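Local coordinates for AvrPib protein (Magnaporthe oryzae, PDB 5Z1V), which is an avirulence effector of the rice blast fungus, a MAX-fold protein whose avirulence function depends on a positively charged surface patch and a stabilised hydrophobic core, at residues Phe44-Ser49 against Pro54-Ser59; Val15-Lys20 against Thr25-Pro30; Asn38-Tyr43 against Ser59-Glu64. One frame throughout, in Å; residues are numbered along the deposited sequence.

Interactions 1 and 2 are antiparallel strand pairings in two three-stranded sheets packed face to face: V48 and P54 of interaction 1 lie against V15 and V29 of interaction 2. Both use regular backbone bonds and turn an apolar face into the core; the outer face is hydroxyl-rich in interaction 1 and carries T16 and W26 in interaction 2. Interaction 3 is smaller, a side-chain contact at one end of the sandwich between the I39-K42 turn and the segment leading into strand 62-63, rimmed by lysines and an arginine. It touches interaction 1 through Y61 and F44, and interaction 2 through backbone bonds from L18 N to T62 O and T16 N to E64 O.

Interaction 1 of 3, residues Phe44-Ser49 against Pro54-Ser59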
ATOM      1  N   PHE A  44      -6.358   6.171  -4.745  1.00 11.83           N
ATOM      2  CA  PHE A  44      -6.504   5.127  -3.745  1.00 11.94           C
ATOM      3  C   PHE A  44      -5.824   5.555  -2.459  1.00  9.49           C
ATOM      4  O   PHE A  44      -4.764   6.176  -2.491  1.00 12.97           O
ATOM      5  CB  PHE A  44      -5.870   3.824  -4.216  1.00  9.54           C
ATOM      6  CG  PHE A  44      -6.501   3.276  -5.437  1.00 10.18           C
ATOM      7  CD1 PHE A  44      -6.037   3.634  -6.689  1.00 12.65           C
ATOM      8  CD2 PHE A  44      -7.570   2.401  -5.334  1.00 13.70           C
ATOM      9  CE1 PHE A  44      -6.623   3.128  -7.830  1.00 11.04           C
ATOM     10  CE2 PHE A  44      -8.162   1.883  -6.472  1.00 15.80           C
ATOM     11  CZ  PHE A  44      -7.689   2.251  -7.726  1.00 13.13           C
ATOM     12  N   THR A  45      -6.425   5.226  -1.333  1.00  8.13           N
ATOM     13  CA  THR A  45      -5.761   5.349  -0.036  1.00  9.46           C
ATOM     14  C   THR A  45      -5.166   3.995   0.320  1.00  8.89           C
ATOM     15  O   THR A  45      -5.876   2.989   0.299  1.00 12.12           O
ATOM     16  CB  THR A  45      -6.733   5.783   1.066  1.00 13.84           C
ATOM     17  OG1 THR A  45      -7.412   6.986   0.678  1.00 14.95           O
ATOM     18  CG2 THR A  45      -5.980   6.035   2.365  1.00 13.62           C
ATOM     19  N   VAL A  46      -3.865   3.961   0.618  1.00  9.52           N
ATOM     20  CA  VAL A  46      -3.190   2.766   1.115  1.00  9.96           C
ATOM     21  C   VAL A  46      -2.831   3.001   2.576  1.00 10.91           C
ATOM     22  O   VAL A  46      -2.158   3.984   2.903  1.00 11.09           O
ATOM     23  CB  VAL A  46      -1.921   2.435   0.304  1.00 10.80           C
ATOM     24  CG1 VAL A  46      -1.190   1.232   0.949  1.00 13.32           C
ATOM     25  CG2 VAL A  46      -2.286   2.151  -1.153  1.00 11.61           C
ATOM     26  N   SER A  47      -3.261   2.100   3.446  1.00 11.99           N
ATOM     27  CA  SER A  47      -3.013   2.226   4.877  1.00 10.83           C
ATOM     28  C   SER A  47      -2.184   1.044   5.348  1.00 12.25           C
ATOM     29  O   SER A  47      -2.378  -0.074   4.876  1.00 11.18           O
ATOM     30  CB  SER A  47      -4.339   2.264   5.661  1.00 13.27           C
ATOM     31  OG  SER A  47      -5.197   3.269   5.153  1.00 21.23           O
ATOM     32  N   VAL A  48      -1.248   1.283   6.260  1.00 10.84           N
ATOM     33  CA  VAL A  48      -0.508   0.209   6.917  1.00 11.79           C
ATOM     34  C   VAL A  48      -0.822   0.277   8.405  1.00 10.83           C
ATOM     35  O   VAL A  48      -0.666   1.336   9.034  1.00 12.53           O
ATOM     36  CB  VAL A  48       1.007   0.304   6.678  1.00 10.55           C
ATOM     37  CG1 VAL A  48       1.707  -0.856   7.366  1.00  9.78           C
ATOM     38  CG2 VAL A  48       1.304   0.294   5.170  1.00 11.53           C
ATOM     39  N   SER A  49      -1.313  -0.840   8.953  1.00 10.84           N
ATOM     40  CA  SER A  49      -1.655  -0.910  10.363  0.72 13.99           C
ATOM     41  C   SER A  49      -0.396  -1.020  11.215  1.00 12.99           C
ATOM     42  O   SER A  49       0.707  -1.237  10.712  1.00 11.53           O
ATOM     43  CB  SER A  49      -2.578  -2.101  10.627  0.72 11.04           C
ATOM     44  OG  SER A  49      -3.767  -2.002   9.864  0.72 10.08           O
ATOM     45  N   PRO A  54      -1.200  -4.128   5.286  1.00 11.48           N
ATOM     46  CA  PRO A  54      -1.759  -3.048   4.480  1.00 11.18           C
ATOM     47  C   PRO A  54      -3.216  -3.290   4.102  1.00 11.33           C
ATOM     48  O   PRO A  54      -3.725  -4.415   4.115  1.00 10.80           O
ATOM     49  CB  PRO A  54      -0.866  -3.073   3.232  1.00  9.72           C
ATOM     50  CG  PRO A  54      -0.582  -4.542   3.057  1.00 11.83           C
ATOM     51  CD  PRO A  54      -0.428  -5.085   4.473  1.00 13.94           C
ATOM     52  N   SER A  55      -3.871  -2.188   3.749  1.00 10.15           N
ATOM     53  CA  SER A  55      -5.204  -2.190   3.165  1.00 10.85           C
ATOM     54  C   SER A  55      -5.253  -1.112   2.088  1.00 11.43           C
ATOM     55  O   SER A  55      -4.416  -0.205   2.046  1.00 11.69           O
ATOM     56  CB  SER A  55      -6.274  -1.971   4.234  1.00 14.31           C
ATOM     57  OG  SER A  55      -6.005  -0.789   4.959  1.00 17.24           O
ATOM     58  N   ILE A  56      -6.223  -1.227   1.187  1.00  9.34           N
ATOM     59  CA  ILE A  56      -6.368  -0.243   0.128  1.00  9.26           C
ATOM     60  C   ILE A  56      -7.855   0.012  -0.058  1.00 11.89           C
ATOM     61  O   ILE A  56      -8.689  -0.876   0.147  1.00 12.31           O
ATOM     62  CB  ILE A  56      -5.660  -0.691  -1.185  1.00 10.40           C
ATOM     63  CG1 ILE A  56      -5.631   0.429  -2.229  1.00  8.40           C
ATOM     64  CG2 ILE A  56      -6.283  -1.967  -1.757  1.00 11.12           C
ATOM     65  CD1 ILE A  56      -4.725   0.095  -3.459  1.00 11.75           C
ATOM     66  N   SER A  57      -8.184   1.257  -0.366  1.00  7.99           N
ATOM     67  CA  SER A  57      -9.530   1.621  -0.770  1.00 10.65           C
ATOM     68  C   SER A  57      -9.854   1.056  -2.153  1.00 12.43           C
ATOM     69  O   SER A  57      -8.999   0.519  -2.860  1.00 13.52           O
ATOM     70  CB  SER A  57      -9.672   3.138  -0.774  1.00 12.35           C
ATOM     71  OG  SER A  57      -8.777   3.723  -1.719  1.00 11.31           O
ATOM     72  N   GLY A  58     -11.119   1.197  -2.550  1.00 13.76           N
ATOM     73  CA  GLY A  58     -11.546   0.752  -3.863  1.00 10.46           C
ATOM     74  C   GLY A  58     -11.694  -0.754  -3.965  1.00 14.63           C
ATOM     75  O   GLY A  58     -11.569  -1.504  -2.993  1.00 16.34           O
ATOM     76  N   SER A  59     -11.980  -1.206  -5.186  1.00 11.42           N
ATOM     77  CA  SER A  59     -12.164  -2.628  -5.440  1.00 14.81           C
ATOM     78  C   SER A  59     -11.298  -3.183  -6.564  1.00 15.48           C
ATOM     79  O   SER A  59     -11.270  -4.405  -6.741  1.00 17.21           O
ATOM     80  CB  SER A  59     -13.643  -2.924  -5.743  1.00 20.11           C
ATOM     81  OG  SER A  59     -14.102  -2.189  -6.862  1.00 18.75           O
TER
HETATM   82  O   HOH W   1      -4.426  -1.870   7.139  1.00 16.56           O
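S57 OG takes the backbone N-H of T45 at 2.8 Å, a fairly straight bond with 159° at the hydrogen. In return S57 N gives its hydrogen to T45 O, so that one serine grips both backbone polar groups of T45. The S57 hydroxyl stands between its own N and carbonyl carbon (chi1 62°), which turns it to T45 N and also brings it 3.4 Å from F44 CA. Two further bonds join S47 and S55: S55 N reaches S47 O at 2.8 Å, and S47 N reaches S55 O. The side chains of these two serines share one face of the pairing.

The other face is apolar. I56 CG1 lies 3.9 Å from V46 CG2 and also 3.9 Å from F44 CB, its chain slanting across both residues. S57 O sits at the edge of the F44 ring, in its plane, 3.4 Å from CD2. V48 and P54 meet more loosely, CG2 to CB at 4.4 Å.

S47 OG and T45 OG1 bond across to S34 and E36 of strand 33-39, the other neighbour of strand 42-48. V46, V48 and P54 pack on V15 of strand 13-19, P54 and I56 on V63 of strand 62-63, closing this sheet over the facing one.

Interaction 2 of 3, residues Val15-Lys20 against Thr25-Pro30; sequences VTILKK and TWVEVP
V15 and I17 pair with V27 and T25 through four backbone bonds between antiparallel strands, whose short axes run 147° apart and come within 4.6 Å. V15 N to V27 O, at 2.8 Å and 176°, is nearly straight, whereas T25 N to I17 O stretches to 3.3 Å. T16 faces W26 as a non-hydrogen-bonded pair, and W26 CA approaches V15 O at 3.2 Å in a CA-H...O contact.

V15, I17, T25 and V27 share one face. T25 CG2 stands between its own N and carbonyl carbon while OG1 is anti to N (chi1 -173°), which lays the methyl alongside I17, 3.9 Å from its CB. I17 CD1 then reaches V27 CG1 at 4.1 Å, and V27 CG2 touches V15 CB at 3.9 Å. On the reverse face W26 rests its CB 3.4 Å from V15 O, while its indole leads away from strand 13-19.

Across the core V15 meets V46 and V48, I17 meets I39 and V27 meets F37. This is the hairpin of an antiparallel sheet centred on strand 13-19, contributing valines and an isoleucine to the hydrophobic core of the MAX-effector beta sandwich.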
ATOM      1  N   VAL A  15       4.613  -1.988   0.244  1.00  9.42           N
ATOM      2  CA  VAL A  15       3.292  -2.550   0.009  1.00 10.22           C
ATOM      3  C   VAL A  15       3.188  -2.922  -1.457  1.00 10.38           C
ATOM      4  O   VAL A  15       3.360  -2.068  -2.329  1.00 11.14           O
ATOM      5  CB  VAL A  15       2.186  -1.561   0.378  1.00  7.00           C
ATOM      6  CG1 VAL A  15       0.832  -2.193   0.106  1.00  8.50           C
ATOM      7  CG2 VAL A  15       2.329  -1.141   1.857  1.00 10.42           C
ATOM      8  N   THR A  16       2.850  -4.173  -1.732  1.00  7.73           N
ATOM      9  CA  THR A  16       2.655  -4.601  -3.107  1.00 10.52           C
ATOM     10  C   THR A  16       1.184  -4.484  -3.469  1.00 11.03           C
ATOM     11  O   THR A  16       0.313  -4.911  -2.706  1.00 10.39           O
ATOM     12  CB  THR A  16       3.158  -6.027  -3.309  1.00 11.36           C
ATOM     13  OG1 THR A  16       4.562  -6.031  -3.057  1.00 15.51           O
ATOM     14  CG2 THR A  16       2.896  -6.517  -4.757  1.00 14.78           C
ATOM     15  N   ILE A  17       0.921  -3.855  -4.607  1.00  9.14           N
ATOM     16  CA  ILE A  17      -0.426  -3.653  -5.118  1.00  8.98           C
ATOM     17  C   ILE A  17      -0.680  -4.711  -6.174  1.00  7.53           C
ATOM     18  O   ILE A  17       0.097  -4.830  -7.143  1.00  8.88           O
ATOM     19  CB  ILE A  17      -0.609  -2.237  -5.691  1.00  9.01           C
ATOM     20  CG1 ILE A  17      -0.389  -1.207  -4.574  1.00 12.62           C
ATOM     21  CG2 ILE A  17      -2.030  -2.072  -6.229  1.00  9.71           C
ATOM     22  CD1 ILE A  17      -0.781   0.215  -4.964  1.00 14.23           C
ATOM     23  N   LEU A  18      -1.766  -5.468  -5.970  1.00  9.41           N
ATOM     24  CA  LEU A  18      -2.129  -6.644  -6.742  1.00  9.06           C
ATOM     25  C   LEU A  18      -3.416  -6.385  -7.502  1.00 11.27           C
ATOM     26  O   LEU A  18      -4.356  -5.777  -6.979  1.00 11.37           O
ATOM     27  CB  LEU A  18      -2.357  -7.859  -5.830  1.00 10.66           C
ATOM     28  CG  LEU A  18      -1.229  -8.257  -4.901  1.00 12.32           C
ATOM     29  CD1 LEU A  18      -1.753  -9.261  -3.911  1.00 14.58           C
ATOM     30  CD2 LEU A  18      -0.063  -8.823  -5.723  1.00 12.18           C
ATOM     31  N   LYS A  19      -3.462  -6.878  -8.729  1.00  8.27           N
ATOM     32  CA  LYS A  19      -4.667  -6.849  -9.541  1.00 10.91           C
ATOM     33  C   LYS A  19      -4.994  -8.304  -9.838  1.00 11.69           C
ATOM     34  O   LYS A  19      -4.199  -8.997 -10.483  1.00 12.94           O
ATOM     35  CB  LYS A  19      -4.428  -6.038 -10.811  1.00 12.28           C
ATOM     36  CG  LYS A  19      -5.660  -5.836 -11.642  1.00 12.42           C
ATOM     37  CD  LYS A  19      -5.353  -4.820 -12.744  1.00 22.64           C
ATOM     38  CE  LYS A  19      -4.410  -5.411 -13.762  1.00 24.39           C
ATOM     39  NZ  LYS A  19      -5.087  -6.489 -14.518  1.00 38.35           N
ATOM     40  N   LYS A  20      -6.127  -8.784  -9.319  1.00 11.89           N
ATOM     41  CA  LYS A  20      -6.453 -10.209  -9.385  1.00 14.52           C
ATOM     42  C   LYS A  20      -5.310 -11.071  -8.837  1.00 14.85           C
ATOM     43  O   LYS A  20      -4.950 -12.102  -9.414  1.00 19.82           O
ATOM     44  CB  LYS A  20      -6.801 -10.606 -10.815  1.00 14.85           C
ATOM     45  CG  LYS A  20      -8.070  -9.977 -11.356  1.00 20.56           C
ATOM     46  CD  LYS A  20      -8.489 -10.685 -12.645  1.00 28.63           C
ATOM     47  CE  LYS A  20      -9.964 -10.474 -12.957  1.00 33.75           C
ATOM     48  NZ  LYS A  20     -10.661  -9.678 -11.909  1.00 34.89           N
ATOM     49  N   THR A  25       2.112  -3.046  -9.039  1.00  8.58           N
ATOM     50  CA  THR A  25       3.092  -2.012  -8.681  1.00 11.60           C
ATOM     51  C   THR A  25       3.368  -2.115  -7.188  1.00 10.77           C
ATOM     52  O   THR A  25       2.918  -3.054  -6.526  1.00 10.60           O
ATOM     53  CB  THR A  25       2.614  -0.610  -9.093  1.00  8.47           C
ATOM     54  OG1 THR A  25       3.670   0.342  -8.884  1.00  9.14           O
ATOM     55  CG2 THR A  25       1.396  -0.178  -8.287  1.00  9.86           C
ATOM     56  N   TRP A  26       4.157  -1.182  -6.653  1.00  9.92           N
ATOM     57  CA  TRP A  26       4.374  -1.189  -5.210  1.00  9.51           C
ATOM     58  C   TRP A  26       4.499   0.247  -4.726  1.00 10.81           C
ATOM     59  O   TRP A  26       4.794   1.158  -5.499  1.00 11.09           O
ATOM     60  CB  TRP A  26       5.618  -2.004  -4.817  1.00 11.71           C
ATOM     61  CG  TRP A  26       6.857  -1.489  -5.405  1.00 14.03           C
ATOM     62  CD1 TRP A  26       7.339  -1.741  -6.659  1.00 14.73           C
ATOM     63  CD2 TRP A  26       7.786  -0.595  -4.787  1.00 15.44           C
ATOM     64  NE1 TRP A  26       8.522  -1.065  -6.851  1.00 17.94           N
ATOM     65  CE2 TRP A  26       8.815  -0.352  -5.720  1.00 20.53           C
ATOM     66  CE3 TRP A  26       7.848   0.017  -3.533  1.00 18.19           C
ATOM     67  CZ2 TRP A  26       9.900   0.473  -5.433  1.00 22.45           C
ATOM     68  CZ3 TRP A  26       8.921   0.841  -3.252  1.00 23.43           C
ATOM     69  CH2 TRP A  26       9.933   1.059  -4.197  1.00 29.98           C
ATOM     70  N   VAL A  27       4.247   0.443  -3.434  1.00  8.25           N
ATOM     71  CA  VAL A  27       4.341   1.759  -2.804  1.00 11.52           C
ATOM     72  C   VAL A  27       5.000   1.580  -1.441  1.00 10.54           C
ATOM     73  O   VAL A  27       5.237   0.468  -0.988  1.00 11.39           O
ATOM     74  CB  VAL A  27       2.963   2.462  -2.651  1.00 11.27           C
ATOM     75  CG1 VAL A  27       2.322   2.753  -4.009  1.00  8.71           C
ATOM     76  CG2 VAL A  27       1.988   1.656  -1.772  1.00 10.32           C
ATOM     77  N   GLU A  28       5.328   2.703  -0.799  1.00 10.49           N
ATOM     78  CA  GLU A  28       5.846   2.709   0.570  1.00 10.30           C
ATOM     79  C   GLU A  28       4.964   3.561   1.471  1.00 12.82           C
ATOM     80  O   GLU A  28       4.616   4.693   1.113  1.00 13.41           O
ATOM     81  CB  GLU A  28       7.277   3.243   0.613  1.00 21.97           C
ATOM     82  CG  GLU A  28       8.266   2.414  -0.145  1.00 22.62           C
ATOM     83  CD  GLU A  28       9.647   3.009  -0.079  1.00 27.08           C
ATOM     84  OE1 GLU A  28      10.485   2.447   0.647  1.00 28.75           O
ATOM     85  OE2 GLU A  28       9.875   4.050  -0.731  1.00 23.73           O
ATOM     86  N   VAL A  29       4.614   3.024   2.640  1.00 14.96           N
ATOM     87  CA  VAL A  29       3.763   3.736   3.601  1.00 12.94           C
ATOM     88  C   VAL A  29       4.302   3.436   5.000  1.00 14.93           C
ATOM     89  O   VAL A  29       4.672   2.287   5.278  1.00 15.46           O
ATOM     90  CB  VAL A  29       2.282   3.320   3.466  1.00 13.62           C
ATOM     91  CG1 VAL A  29       1.383   4.001   4.509  1.00 11.40           C
ATOM     92  CG2 VAL A  29       1.749   3.632   2.083  1.00 11.34           C
ATOM     93  N   PRO A  30       4.383   4.413   5.903  1.00 15.72           N
ATOM     94  CA  PRO A  30       4.818   4.098   7.267  1.00 17.10           C
ATOM     95  C   PRO A  30       3.755   3.325   8.030  1.00 20.14           C
ATOM     96  O   PRO A  30       2.548   3.512   7.835  1.00 15.60           O
ATOM     97  CB  PRO A  30       5.059   5.475   7.899  1.00 20.07           C
ATOM     98  CG  PRO A  30       4.231   6.410   7.098  1.00 24.07           C
ATOM     99  CD  PRO A  30       4.186   5.859   5.701  1.00 21.28           C
TER

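Interaction 3 of 3, residues Asn38-Tyr43 against Ser59-Glu64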
ATOM      1  N   ASN A  38      -2.119   7.783  -6.884  1.00 10.64           N
ATOM      2  CA  ASN A  38      -2.804   7.691  -8.161  1.00 11.66           C
ATOM      3  C   ASN A  38      -2.270   6.452  -8.884  1.00 11.48           C
ATOM      4  O   ASN A  38      -1.093   6.397  -9.255  1.00 11.01           O
ATOM      5  CB  ASN A  38      -2.542   8.963  -8.972  1.00 10.29           C
ATOM      6  CG  ASN A  38      -3.326   9.019 -10.268  1.00 16.70           C
ATOM      7  OD1 ASN A  38      -3.316   8.080 -11.058  1.00 16.14           O
ATOM      8  ND2 ASN A  38      -3.976  10.150 -10.512  1.00 21.30           N
ATOM      9  N   ILE A  39      -3.117   5.456  -9.078  1.00  9.44           N
ATOM     10  CA  ILE A  39      -2.720   4.245  -9.781  1.00 10.95           C
ATOM     11  C   ILE A  39      -3.524   4.202 -11.062  1.00  9.15           C
ATOM     12  O   ILE A  39      -4.759   4.144 -11.017  1.00 11.53           O
ATOM     13  CB  ILE A  39      -2.944   2.979  -8.944  1.00 10.05           C
ATOM     14  CG1 ILE A  39      -2.329   3.102  -7.540  1.00 11.16           C
ATOM     15  CG2 ILE A  39      -2.354   1.780  -9.682  1.00  9.72           C
ATOM     16  CD1 ILE A  39      -0.853   3.331  -7.524  1.00 13.74           C
ATOM     17  N   ARG A  40      -2.819   4.276 -12.199  1.00 11.53           N
ATOM     18  CA  ARG A  40      -3.415   4.224 -13.539  1.00 12.52           C
ATOM     19  C   ARG A  40      -4.599   5.183 -13.676  1.00 11.59           C
ATOM     20  O   ARG A  40      -5.600   4.878 -14.327  1.00 17.95           O
ATOM     21  CB  ARG A  40      -3.818   2.790 -13.920  1.00 11.59           C
ATOM     22  CG  ARG A  40      -2.705   1.739 -13.761  1.00 13.66           C
ATOM     23  CD  ARG A  40      -1.484   2.015 -14.663  1.00 18.83           C
ATOM     24  NE  ARG A  40      -0.440   0.987 -14.519  1.00 15.99           N
ATOM     25  CZ  ARG A  40      -0.318  -0.054 -15.332  1.00 14.07           C
ATOM     26  NH1 ARG A  40      -1.162  -0.198 -16.345  1.00 15.49           N
ATOM     27  NH2 ARG A  40       0.637  -0.945 -15.134  1.00 10.12           N
ATOM     28  N   GLY A  41      -4.477   6.367 -13.084  1.00 11.51           N
ATOM     29  CA  GLY A  41      -5.486   7.392 -13.242  1.00 15.77           C
ATOM     30  C   GLY A  41      -6.590   7.420 -12.203  1.00 16.48           C
ATOM     31  O   GLY A  41      -7.505   8.242 -12.322  1.00 18.59           O
ATOM     32  N   LYS A  42      -6.554   6.553 -11.201  1.00 12.15           N
ATOM     33  CA  LYS A  42      -7.546   6.574 -10.133  1.00 14.01           C
ATOM     34  C   LYS A  42      -6.839   6.778  -8.800  1.00 12.06           C
ATOM     35  O   LYS A  42      -5.718   6.317  -8.608  1.00 11.83           O
ATOM     36  CB  LYS A  42      -8.350   5.265 -10.087  1.00 15.02           C
ATOM     37  CG  LYS A  42      -9.182   4.987 -11.313  1.00 18.59           C
ATOM     38  CD  LYS A  42     -10.490   5.756 -11.279  1.00 22.96           C
ATOM     39  CE  LYS A  42     -11.191   5.703 -12.642  1.00 24.28           C
ATOM     40  NZ  LYS A  42     -10.640   6.723 -13.588  1.00 21.21           N
ATOM     41  N   TYR A  43      -7.501   7.449  -7.865  1.00 12.16           N
ATOM     42  CA  TYR A  43      -6.904   7.656  -6.561  1.00 13.05           C
ATOM     43  C   TYR A  43      -7.315   6.564  -5.581  1.00 13.23           C
ATOM     44  O   TYR A  43      -8.465   6.110  -5.569  1.00 13.90           O
ATOM     45  CB  TYR A  43      -7.287   9.026  -6.003  1.00 11.52           C
ATOM     46  CG  TYR A  43      -6.623  10.168  -6.730  1.00 16.38           C
ATOM     47  CD1 TYR A  43      -5.330  10.566  -6.407  1.00 21.96           C
ATOM     48  CD2 TYR A  43      -7.280  10.831  -7.751  1.00 22.48           C
ATOM     49  CE1 TYR A  43      -4.713  11.612  -7.080  1.00 23.15           C
ATOM     50  CE2 TYR A  43      -6.677  11.881  -8.420  1.00 24.35           C
ATOM     51  CZ  TYR A  43      -5.402  12.261  -8.084  1.00 25.19           C
ATOM     52  OH  TYR A  43      -4.819  13.306  -8.766  1.00 29.05           O
ATOM     53  N   SER A  59     -11.980  -1.206  -5.186  1.00 11.42           N
ATOM     54  CA  SER A  59     -12.164  -2.628  -5.440  1.00 14.81           C
ATOM     55  C   SER A  59     -11.298  -3.183  -6.564  1.00 15.48           C
ATOM     56  O   SER A  59     -11.270  -4.405  -6.741  1.00 17.21           O
ATOM     57  CB  SER A  59     -13.643  -2.924  -5.743  1.00 20.11           C
ATOM     58  OG  SER A  59     -14.102  -2.189  -6.862  1.00 18.75           O
ATOM     59  N   LYS A  60     -10.576  -2.339  -7.304  1.00 14.96           N
ATOM     60  CA  LYS A  60      -9.782  -2.816  -8.435  1.00 10.34           C
ATOM     61  C   LYS A  60      -8.584  -3.635  -7.984  1.00 13.25           C
ATOM     62  O   LYS A  60      -8.152  -4.540  -8.714  1.00 14.03           O
ATOM     63  CB  LYS A  60      -9.276  -1.632  -9.254  1.00 16.32           C
ATOM     64  CG  LYS A  60      -9.152  -1.884 -10.743  1.00 24.85           C
ATOM     65  CD  LYS A  60      -8.493  -0.697 -11.439  1.00 21.83           C
ATOM     66  CE  LYS A  60      -9.001   0.657 -10.933  1.00 28.08           C
ATOM     67  NZ  LYS A  60     -10.470   0.812 -10.775  1.00 37.69           N
ATOM     68  N   TYR A  61      -8.016  -3.305  -6.815  1.00 13.26           N
ATOM     69  CA  TYR A  61      -6.754  -3.865  -6.354  1.00 10.87           C
ATOM     70  C   TYR A  61      -6.895  -4.411  -4.942  1.00 12.04           C
ATOM     71  O   TYR A  61      -7.796  -4.035  -4.191  1.00 13.02           O
ATOM     72  CB  TYR A  61      -5.636  -2.808  -6.356  1.00  9.98           C
ATOM     73  CG  TYR A  61      -5.467  -2.122  -7.679  1.00 11.50           C
ATOM     74  CD1 TYR A  61      -5.133  -2.853  -8.803  1.00 10.92           C
ATOM     75  CD2 TYR A  61      -5.641  -0.742  -7.805  1.00 11.70           C
ATOM     76  CE1 TYR A  61      -4.987  -2.248 -10.028  1.00 10.33           C
ATOM     77  CE2 TYR A  61      -5.487  -0.116  -9.038  1.00 11.18           C
ATOM     78  CZ  TYR A  61      -5.151  -0.881 -10.144  1.00 12.64           C
ATOM     79  OH  TYR A  61      -4.991  -0.295 -11.375  1.00 13.47           O
ATOM     80  N   THR A  62      -5.985  -5.306  -4.589  1.00  7.77           N
ATOM     81  CA  THR A  62      -5.710  -5.665  -3.206  1.00  9.78           C
ATOM     82  C   THR A  62      -4.253  -5.330  -2.911  1.00 10.65           C
ATOM     83  O   THR A  62      -3.512  -4.874  -3.787  1.00 10.13           O
ATOM     84  CB  THR A  62      -5.995  -7.140  -2.937  1.00 12.79           C
ATOM     85  OG1 THR A  62      -5.203  -7.938  -3.812  1.00 13.70           O
ATOM     86  CG2 THR A  62      -7.488  -7.464  -3.151  1.00 11.76           C
ATOM     87  N   VAL A  63      -3.845  -5.523  -1.662  1.00 11.17           N
ATOM     88  CA  VAL A  63      -2.473  -5.227  -1.269  1.00 11.93           C
ATOM     89  C   VAL A  63      -1.925  -6.357  -0.412  1.00 16.77           C
ATOM     90  O   VAL A  63      -2.666  -7.053   0.298  1.00 14.22           O
ATOM     91  CB  VAL A  63      -2.356  -3.875  -0.511  1.00 10.65           C
ATOM     92  CG1 VAL A  63      -2.492  -2.716  -1.475  1.00 14.11           C
ATOM     93  CG2 VAL A  63      -3.422  -3.758   0.548  1.00 11.91           C
ATOM     94  N   GLU A  64      -0.603  -6.511  -0.464  1.00 13.15           N
ATOM     95  CA  GLU A  64       0.101  -7.465   0.390  1.00 20.32           C
ATOM     96  C   GLU A  64       1.331  -6.805   1.004  1.00 19.43           C
ATOM     97  O   GLU A  64       1.896  -5.874   0.412  1.00 17.29           O
ATOM     98  CB  GLU A  64       0.495  -8.692  -0.421  1.00 26.36           C
ATOM     99  CG  GLU A  64       0.095 -10.010   0.200  1.00 35.25           C
ATOM    100  CD  GLU A  64      -0.201 -11.039  -0.870  1.00 33.20           C
ATOM    101  OE1 GLU A  64      -1.350 -11.543  -0.920  1.00 32.08           O
ATOM    102  OE2 GLU A  64       0.711 -11.301  -1.689  1.00 35.57           O
TER
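With CG anti to the carbonyl carbon (chi1 -54°), Y61 swings its ring toward the turn, and I39, with CG2 anti to its backbone N, presents that methyl to it. I39 CG2 lies 3.7 Å from Y61 CE2 and 3.8 Å from Y61 OH, slanting onto the ring rather than sitting squarely over a face or at an edge. R40 CG comes 3.9 Å from Y61 OH; the arginine chain crosses the tyrosine at about a right angle. K60 CB covers one face of the same ring, 3.9 Å above its centre.

The turn from I39 to K42 is type I', closed by backbone bonds between those two residues. G41 N gives a bent bond (130° at the hydrogen) to N38 OD1 at 2.9 Å, an Asx motif.

I17 and I24 flank the tyrosine from strands 13-19 and 22-29, while the F44 ring meets it from the facing sheet. The contact therefore rests on apolar packing around one tyrosine. K42 and K60 bring positive charge near each other, with R40 farther along the rim: the two lysine NZ atoms stand 6.5 Å apart, consistent with mild repulsion and a local positive potential.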